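Local coordinates for protein 4-hydroxythreonine-4-phosphate dehydrogenase (Legionella pneumophila subsp. pneumophila, PDB 6XMY) that probably catalyses the NAD(P)-dependent oxidation of 4-(phosphooxy)-L-threonine in pyridoxine 5'-phosphate biosynthesis, using a divalent metal ion, at residues L26-A31 / S44-R49. Numbering follows the deposited sequence.
With EDO (1,2-ethanediol), chain E.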
ATOM      1  N   LEU A  26      -7.730   8.131  11.160  1.00  9.11           N
ATOM      2  CA  LEU A  26      -8.278   6.983  10.449  1.00  8.88           C
ATOM      3  C   LEU A  26      -8.329   5.749  11.336  1.00  9.61           C
ATOM      4  O   LEU A  26      -9.270   4.955  11.241  1.00 10.82           O
ATOM      5  CB  LEU A  26      -7.452   6.715   9.193  1.00  9.64           C
ATOM      6  CG  LEU A  26      -7.557   7.835   8.151  1.00 10.86           C
ATOM      7  CD1 LEU A  26      -6.567   7.624   7.014  1.00 12.60           C
ATOM      8  CD2 LEU A  26      -8.985   7.913   7.632  1.00 14.08           C
ATOM      9  N   CYS A  27      -7.323   5.571  12.197  1.00  8.58           N
ATOM     10  CA  CYS A  27      -7.362   4.452  13.133  1.00  8.36           C
ATOM     11  C   CYS A  27      -8.508   4.609  14.122  1.00  9.69           C
ATOM     12  O   CYS A  27      -9.181   3.630  14.464  1.00 11.29           O
ATOM     13  CB  CYS A  27      -6.024   4.334  13.858  1.00 10.13           C
ATOM     14  SG  CYS A  27      -4.665   3.863  12.760  1.00 10.83           S
ATOM     15  N   LEU A  28      -8.754   5.842  14.580  1.00  9.10           N
ATOM     16  CA  LEU A  28      -9.863   6.080  15.493  1.00 10.70           C
ATOM     17  C   LEU A  28     -11.196   5.762  14.833  1.00 13.05           C
ATOM     18  O   LEU A  28     -12.123   5.301  15.506  1.00 14.06           O
ATOM     19  CB  LEU A  28      -9.825   7.522  16.006  1.00 11.95           C
ATOM     20  CG  LEU A  28      -8.587   7.891  16.823  1.00 12.18           C
ATOM     21  CD1 LEU A  28      -8.545   9.382  17.113  1.00 11.95           C
ATOM     22  CD2 LEU A  28      -8.525   7.093  18.139  1.00 13.83           C
ATOM     23  N   ALA A  29     -11.308   5.977  13.515  1.00 11.77           N
ATOM     24  CA  ALA A  29     -12.521   5.604  12.792  1.00 13.56           C
ATOM     25  C   ALA A  29     -12.808   4.109  12.865  1.00 15.06           C
ATOM     26  O   ALA A  29     -13.967   3.702  12.714  1.00 17.18           O
ATOM     27  CB  ALA A  29     -12.427   6.048  11.331  1.00 15.09           C
ATOM     28  N   LEU A  30     -11.789   3.284  13.094  1.00 12.76           N
ATOM     29  CA  LEU A  30     -12.010   1.851  13.221  1.00 13.20           C
ATOM     30  C   LEU A  30     -12.675   1.481  14.538  1.00 12.44           C
ATOM     31  O   LEU A  30     -13.137   0.342  14.679  1.00 12.43           O
ATOM     32  CB  LEU A  30     -10.675   1.114  13.068  1.00 12.24           C
ATOM     33  CG  LEU A  30      -9.984   1.369  11.721  1.00 12.26           C
ATOM     34  CD1 LEU A  30      -8.596   0.749  11.659  1.00 12.24           C
ATOM     35  CD2 LEU A  30     -10.843   0.884  10.546  1.00 15.02           C
ATOM     36  N   ALA A  31     -12.733   2.408  15.502  1.00 13.22           N
ATOM     37  CA  ALA A  31     -13.275   2.078  16.816  1.00 12.81           C
ATOM     38  C   ALA A  31     -14.738   1.685  16.734  1.00 12.84           C
ATOM     39  O   ALA A  31     -15.212   0.873  17.537  1.00 15.07           O
ATOM     40  CB  ALA A  31     -13.101   3.253  17.780  1.00 15.48           C
ATOM     41  N   SER A  44      -1.354   8.157  24.229  1.00 12.40           N
ATOM     42  CA  SER A  44      -1.723   9.530  24.568  0.61 12.30           C
ATOM     43  C   SER A  44      -2.124  10.313  23.329  1.00 11.61           C
ATOM     44  O   SER A  44      -3.057  11.129  23.367  1.00 12.71           O
ATOM     45  CB  SER A  44      -0.552  10.229  25.251  0.61 13.02           C
ATOM     46  OG  SER A  44      -0.242   9.611  26.481  0.61 15.27           O
ATOM     47  N   LEU A  45      -1.413  10.088  22.220  1.00 10.41           N
ATOM     48  CA  LEU A  45      -1.755  10.733  20.958  1.00 10.70           C
ATOM     49  C   LEU A  45      -3.144  10.321  20.499  1.00 11.20           C
ATOM     50  O   LEU A  45      -3.957  11.161  20.107  1.00 11.58           O
ATOM     51  CB  LEU A  45      -0.721  10.359  19.898  1.00 11.66           C
ATOM     52  CG  LEU A  45      -1.182  10.528  18.450  1.00 11.10           C
ATOM     53  CD1 LEU A  45      -1.313  12.019  18.094  1.00 12.55           C
ATOM     54  CD2 LEU A  45      -0.209   9.848  17.531  1.00 13.91           C
ATOM     55  N   LEU A  46      -3.429   9.020  20.520  1.00 10.82           N
ATOM     56  CA  LEU A  46      -4.740   8.551  20.084  1.00 10.68           C
ATOM     57  C   LEU A  46      -5.850   9.109  20.969  1.00 10.70           C
ATOM     58  O   LEU A  46      -6.898   9.536  20.470  1.00 11.48           O
ATOM     59  CB  LEU A  46      -4.758   7.021  20.034  1.00  9.91           C
ATOM     60  CG  LEU A  46      -3.884   6.444  18.920  1.00  9.71           C
ATOM     61  CD1 LEU A  46      -3.611   4.956  19.130  1.00 12.57           C
ATOM     62  CD2 LEU A  46      -4.560   6.662  17.572  1.00 12.20           C
ATOM     63  N   GLU A  47      -5.627   9.138  22.288  1.00 10.85           N
ATOM     64  CA  GLU A  47      -6.624   9.703  23.191  1.00 11.72           C
ATOM     65  C   GLU A  47      -6.831  11.186  22.923  1.00 11.50           C
ATOM     66  O   GLU A  47      -7.970  11.664  22.902  1.00 13.35           O
ATOM     67  CB  GLU A  47      -6.221   9.476  24.654  1.00 13.86           C
ATOM     68  CG  GLU A  47      -6.301   8.004  25.070  1.00 17.26           C
ATOM     69  CD  GLU A  47      -5.599   7.689  26.387  1.00 24.42           C
ATOM     70  OE1 GLU A  47      -4.789   8.508  26.859  1.00 28.36           O
ATOM     71  OE2 GLU A  47      -5.846   6.594  26.935  1.00 28.81           O
ATOM     72  N   ALA A  48      -5.738  11.927  22.715  1.00 11.43           N
ATOM     73  CA  ALA A  48      -5.849  13.369  22.495  1.00 10.79           C
ATOM     74  C   ALA A  48      -6.494  13.673  21.151  1.00 12.48           C
ATOM     75  O   ALA A  48      -7.290  14.611  21.038  1.00 15.34           O
ATOM     76  CB  ALA A  48      -4.472  14.030  22.584  1.00 13.08           C
ATOM     77  N   ARG A  49      -6.161  12.894  20.119  1.00 12.18           N
ATOM     78  CA  ARG A  49      -6.782  13.096  18.815  1.00 11.60           C
ATOM     79  C   ARG A  49      -8.273  12.778  18.866  1.00 11.77           C
ATOM     80  O   ARG A  49      -9.084  13.501  18.278  1.00 12.55           O
ATOM     81  CB  ARG A  49      -6.047  12.269  17.757  1.00 10.07           C
ATOM     82  CG  ARG A  49      -6.471  12.535  16.300  1.00 11.81           C
ATOM     83  CD  ARG A  49      -6.121  13.963  15.821  1.00 11.53           C
ATOM     84  NE  ARG A  49      -4.712  14.299  16.017  1.00 10.15           N
ATOM     85  CZ  ARG A  49      -3.726  13.994  15.175  1.00  8.80           C
ATOM     86  NH1 ARG A  49      -3.980  13.323  14.049  1.00 11.30           N
ATOM     87  NH2 ARG A  49      -2.474  14.350  15.469  1.00 12.00           N
TER
HETATM   88  C1  EDO E 404      -2.952  15.381  19.195  1.00 25.67           C
HETATM   89  O1  EDO E 404      -2.326  15.684  17.947  1.00 25.77           O
HETATM   90  C2  EDO E 404      -4.202  16.233  19.325  1.00 24.77           C
HETATM   91  O2  EDO E 404      -5.100  15.847  18.284  1.00 23.44           O
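Leu28 reaches from its helix to the flank of helix 43-52 and makes nearly all of the apolar contact there. Both of its methyls approach the backbone carbonyl of Leu46, with CD1 of Leu28 3.7 Å from Leu46 O. CD1 of Leu28 also lies against the start of the Arg49 side chain, 3.9 Å from Arg49 CG, while CD2 of Leu28 meets CD2 of Leu46 at 4.0 Å. Leu46 leaves its helix at an angle to the neighbouring segment; with CG anti to the carbonyl carbon (chi1 -69°), its CD2 branch swings back to Leu28. Only 165 Å² is buried, and the CA atoms of Leu28 and Leu46 stay 7.3 Å apart, so the gap between the helices is bridged mainly by the Leu28 side chain, which meets the backbone and side chains of helix 43-52.

The two helices follow strands 12-15 and 37-41, which are parallel neighbours in the PdxA alpha/beta fold. Phe59 of strand 58-61 touches both Leu28 and Leu46, and Ile39 of strand 37-41 packs on Leu46 and Cys27, closing this apolar layer against the strands.

The polar end of Arg49 turns away from Leu28 through bends at chi2 and chi3. Its NH1 forms a salt bridge with Asp25 and a hydrogen bond to Gly21 O, and NH2 binds Pro19 O, tying helix 43-52 to the first turn of helix 23-29 and to the loop before it. A 1,2-ethanediol molecule, probably from the crystallisation liquor, takes hydrogen bonds from Arg49 NE to its O2 (2.8 Å) and, nearly straight at 167°, from Arg49 NH2 to its O1, which lies in the guanidinium plane.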